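Local coordinates for copper-transporting ATPase PAA2, chloroplastic (Arabidopsis thaliana, PDB 5LBK), which moves copper across the chloroplast thylakoid membrane at the expense of ATP, the part described here being its nucleotide-binding (N) domain, at residues 119-122 with 128-131; 57-62 with 78-83. All blocks are in the same frame, centred on the assembly; numbering follows the deposited sequence.

Contact 1: residues 119-122 with 128-131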
# COMPACT_ATOMS: atom_id res chain seq x y z
N VAL A 119 -0.69 3.67 -5.95
CA VAL A 119 -0.80 3.83 -4.50
C VAL A 119 0.33 3.06 -3.84
O VAL A 119 0.50 1.85 -4.13
CB VAL A 119 -2.16 3.28 -4.02
CG1 VAL A 119 -2.30 3.44 -2.55
CG2 VAL A 119 -3.28 3.94 -4.81
N TYR A 120 1.20 3.75 -3.11
CA TYR A 120 2.33 3.04 -2.52
C TYR A 120 2.01 2.48 -1.15
O TYR A 120 1.15 2.98 -0.43
CB TYR A 120 3.54 3.97 -2.44
CG TYR A 120 4.12 4.28 -3.83
CD1 TYR A 120 3.52 5.23 -4.65
CD2 TYR A 120 5.18 3.55 -4.34
CE1 TYR A 120 3.98 5.47 -5.92
CE2 TYR A 120 5.65 3.81 -5.59
CZ TYR A 120 5.06 4.76 -6.37
OH TYR A 120 5.54 5.01 -7.64
N VAL A 121 2.74 1.45 -0.80
CA VAL A 121 2.57 0.75 0.47
C VAL A 121 3.89 0.70 1.21
O VAL A 121 4.90 0.21 0.68
CB VAL A 121 2.00 -0.66 0.26
CG1 VAL A 121 1.68 -1.30 1.58
CG2 VAL A 121 0.77 -0.54 -0.61
N GLY A 122 3.90 1.16 2.46
CA GLY A 122 5.10 1.16 3.26
C GLY A 122 4.88 0.61 4.66
O GLY A 122 3.76 0.64 5.17
N ILE A 128 9.36 1.43 1.86
CA ILE A 128 8.38 1.07 0.84
C ILE A 128 8.50 -0.41 0.59
O ILE A 128 9.61 -0.92 0.42
CB ILE A 128 8.59 1.85 -0.46
CG1 ILE A 128 8.45 3.35 -0.33
CG2 ILE A 128 7.64 1.32 -1.54
CD1 ILE A 128 7.13 3.75 0.01
N ILE A 129 7.38 -1.13 0.60
CA ILE A 129 7.38 -2.56 0.36
C ILE A 129 6.61 -2.93 -0.90
O ILE A 129 6.68 -4.08 -1.34
CB ILE A 129 6.83 -3.36 1.57
CG1 ILE A 129 5.35 -3.03 1.83
CG2 ILE A 129 7.69 -3.05 2.82
CD1 ILE A 129 4.66 -3.97 2.74
N GLY A 130 5.92 -2.00 -1.53
CA GLY A 130 5.17 -2.35 -2.72
C GLY A 130 4.35 -1.18 -3.18
O GLY A 130 4.42 -0.07 -2.64
N ALA A 131 3.61 -1.44 -4.24
CA ALA A 131 2.77 -0.43 -4.85
C ALA A 131 1.61 -1.14 -5.52
O ALA A 131 1.73 -2.28 -5.99
CB ALA A 131 3.56 0.40 -5.83

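Contact 2: residues 57-62 with 78-83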
# COMPACT_ATOMS: atom_id res chain seq x y z
N LEU A 57 -5.16 6.60 10.97
CA LEU A 57 -5.01 8.03 10.74
C LEU A 57 -5.16 8.28 9.26
O LEU A 57 -4.48 7.65 8.44
CB LEU A 57 -3.65 8.51 11.23
CG LEU A 57 -3.23 9.91 10.81
CD1 LEU A 57 -3.91 10.96 11.62
CD2 LEU A 57 -1.75 10.07 10.95
N THR A 58 -6.02 9.20 8.90
CA THR A 58 -6.22 9.58 7.50
C THR A 58 -5.80 11.03 7.31
O THR A 58 -6.27 11.91 8.03
CB THR A 58 -7.69 9.43 7.10
OG1 THR A 58 -8.08 8.07 7.24
CG2 THR A 58 -7.88 9.86 5.65
N GLU A 59 -4.97 11.27 6.30
CA GLU A 59 -4.50 12.62 5.98
C GLU A 59 -4.99 12.95 4.58
O GLU A 59 -4.45 12.44 3.57
CB GLU A 59 -2.98 12.75 6.12
CG GLU A 59 -2.57 12.58 7.58
CD GLU A 59 -1.21 13.15 7.92
OE1 GLU A 59 -0.41 13.41 7.00
OE2 GLU A 59 -0.93 13.35 9.13
N PRO A 60 -6.09 13.71 4.47
CA PRO A 60 -6.76 13.90 3.18
C PRO A 60 -5.80 14.34 2.09
O PRO A 60 -5.05 15.31 2.26
CB PRO A 60 -7.80 14.99 3.49
CG PRO A 60 -8.12 14.79 4.96
CD PRO A 60 -6.82 14.36 5.59
N GLY A 61 -5.87 13.68 0.95
CA GLY A 61 -5.01 13.99 -0.19
C GLY A 61 -3.59 13.47 -0.11
O GLY A 61 -2.80 13.70 -1.06
N PHE A 62 -3.23 12.75 0.94
CA PHE A 62 -1.91 12.17 1.13
C PHE A 62 -1.99 10.66 1.30
O PHE A 62 -1.42 9.92 0.48
CB PHE A 62 -1.20 12.82 2.33
CG PHE A 62 -0.85 14.26 2.12
CD1 PHE A 62 0.27 14.61 1.37
CD2 PHE A 62 -1.67 15.25 2.59
CE1 PHE A 62 0.58 15.92 1.15
CE2 PHE A 62 -1.37 16.58 2.39
CZ PHE A 62 -0.23 16.92 1.67
N LEU A 78 3.79 8.38 -2.96
CA LEU A 78 5.15 7.90 -2.71
C LEU A 78 5.85 8.70 -1.65
O LEU A 78 6.43 8.14 -0.71
CB LEU A 78 5.95 7.94 -4.04
CG LEU A 78 7.44 7.63 -3.91
CD1 LEU A 78 7.61 6.24 -3.22
CD2 LEU A 78 8.07 7.66 -5.29
N GLU A 79 5.82 10.03 -1.77
CA GLU A 79 6.60 10.84 -0.87
C GLU A 79 6.06 10.76 0.56
O GLU A 79 6.83 10.66 1.52
CB GLU A 79 6.65 12.30 -1.35
CG GLU A 79 7.64 13.11 -0.49
CD GLU A 79 7.43 14.58 -0.59
OE1 GLU A 79 6.49 15.00 -1.31
OE2 GLU A 79 8.21 15.31 0.06
N TRP A 80 4.74 10.74 0.70
CA TRP A 80 4.12 10.72 2.02
C TRP A 80 4.34 9.39 2.71
O TRP A 80 4.68 9.35 3.90
CB TRP A 80 2.63 11.04 1.89
CG TRP A 80 1.91 11.10 3.21
CD1 TRP A 80 1.78 12.19 4.02
CD2 TRP A 80 1.18 10.04 3.84
NE1 TRP A 80 1.02 11.87 5.13
CE2 TRP A 80 0.65 10.55 5.04
CE3 TRP A 80 0.91 8.68 3.50
CZ2 TRP A 80 -0.11 9.76 5.92
CZ3 TRP A 80 0.17 7.92 4.39
CH2 TRP A 80 -0.35 8.46 5.56
N VAL A 81 4.21 8.26 1.96
CA VAL A 81 4.49 6.95 2.53
C VAL A 81 5.95 6.88 2.93
O VAL A 81 6.30 6.45 4.03
CB VAL A 81 4.11 5.83 1.54
CG1 VAL A 81 4.58 4.48 2.02
CG2 VAL A 81 2.58 5.78 1.38
N SER A 82 6.83 7.31 2.02
CA SER A 82 8.25 7.22 2.30
C SER A 82 8.60 8.04 3.53
O SER A 82 9.41 7.62 4.37
CB SER A 82 9.02 7.71 1.08
OG SER A 82 10.39 7.74 1.34
N ASP A 83 7.96 9.20 3.68
CA ASP A 83 8.29 10.11 4.78
C ASP A 83 7.79 9.61 6.12
O ASP A 83 8.22 10.11 7.16
CB ASP A 83 7.68 11.51 4.53
CG ASP A 83 8.47 12.34 3.52
OD1 ASP A 83 9.64 11.99 3.21
OD2 ASP A 83 7.91 13.35 3.01

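Contact 1: residues 119-122 with 128-131
Val121 O takes two backbone N-H groups at once, because the partner strand carries an extra residue opposite it. Ile129 N reaches this oxygen at 2.8 Å, nearly straight and in the carbonyl plane, while Gly130 N makes the longer, more bent bond at 3.3 Å. Ile129 and Gly130 thus both face Val121, and the pairing slips by one residue between Val121 and Gly122. Before the slip the pattern is regular: Val121 N donates to Gly130 O at 2.9 Å, and Tyr120 and Ala131 form a non-hydrogen-bonded pair.

Tyr120 and Ala131 share a face of the sheet with Ile128. The methyl CB of Ala131 lies 3.8 Å from Tyr120 CD2, an off-centre CH-pi contact, and Ile128 CG2 comes to the edge of the same ring. The phenol oxygen is hydrogen-bonded to Glu98, on the helix 91-102 that packs over this face. Val121 is directed to the opposite face; its CG1, anti to the backbone N (chi1 -173°), lies 4.1 Å from CG1 of Ile129, the bulge residue. Ile129 CG1 stands between its own backbone N and carbonyl carbon (chi1 64°), 3.5 Å from Val121 O.

The arrangement is a classic beta bulge in an antiparallel hairpin, here in the central sheet of a P-type ATPase N-domain.

Contact 2: residues 57-62 with 78-83
Trp80 meets Phe62 and Glu59 with different parts of its indole, and these three residues make almost the whole contact. With chi1 at -178°, the indole points away from the backbone N and off the helix, toward the turn that follows strand 56-59. There the pyrrole N-H is spent on the carboxylate: NE1 donates to Glu59 OE1 at 2.8 Å, with an N-H...O angle of 155°. The oxygen lies close to the indole plane, yet the donor arrives from above the plane of the carboxylate, the two flat groups being turned 53° against each other. Glu59 reaches this point with a chain extended beyond CG, and its CG passes 4.1 Å from Trp80 CZ2.

Phe62 uses its methylene more than its ring. CB sits over one face of the five-membered ring, 3.5 Å from Trp80 CD1, as a well-centred CH-pi contact. Its phenyl group leads away from there, and the ring planes are inclined obliquely, with centroids 5.4 Å apart. Phe62 N bonds back to Glu59 O across the turn. A leucine in place of Trp80 would probably leave Glu59 OE1 without its N-H donor and Phe62 CB without the flat surface it rests on.

Glu59 OE1 also has a long, weak ion pair with Arg84. The contact joins 56-59, one of the two outermost strands of the sheet, by way of the turn into strand 63-68, to the helix that follows strand 71-76, while Leu78 and Val81 of that helix pack on Ile128 of strand 127-134.

How the contacts relate
Contact 2 precedes contact 1 along the chain and closes before contact 1 opens, their centres about 11 Å apart. Contact 1 is near the domain centre, between two inner strands of the antiparallel sheet, whereas contact 2 lies farther out, where the turn between strands 56-59 and 63-68 meets helix 78-84. That helix joins them: Val81 CG1 packs 3.4 Å from Gly122 N, and Leu78 touches Tyr120. The segment 78-83 thus leans on the hairpin while its Trp80 engages the edge turn, linking the middle and margin of the N-domain sheet.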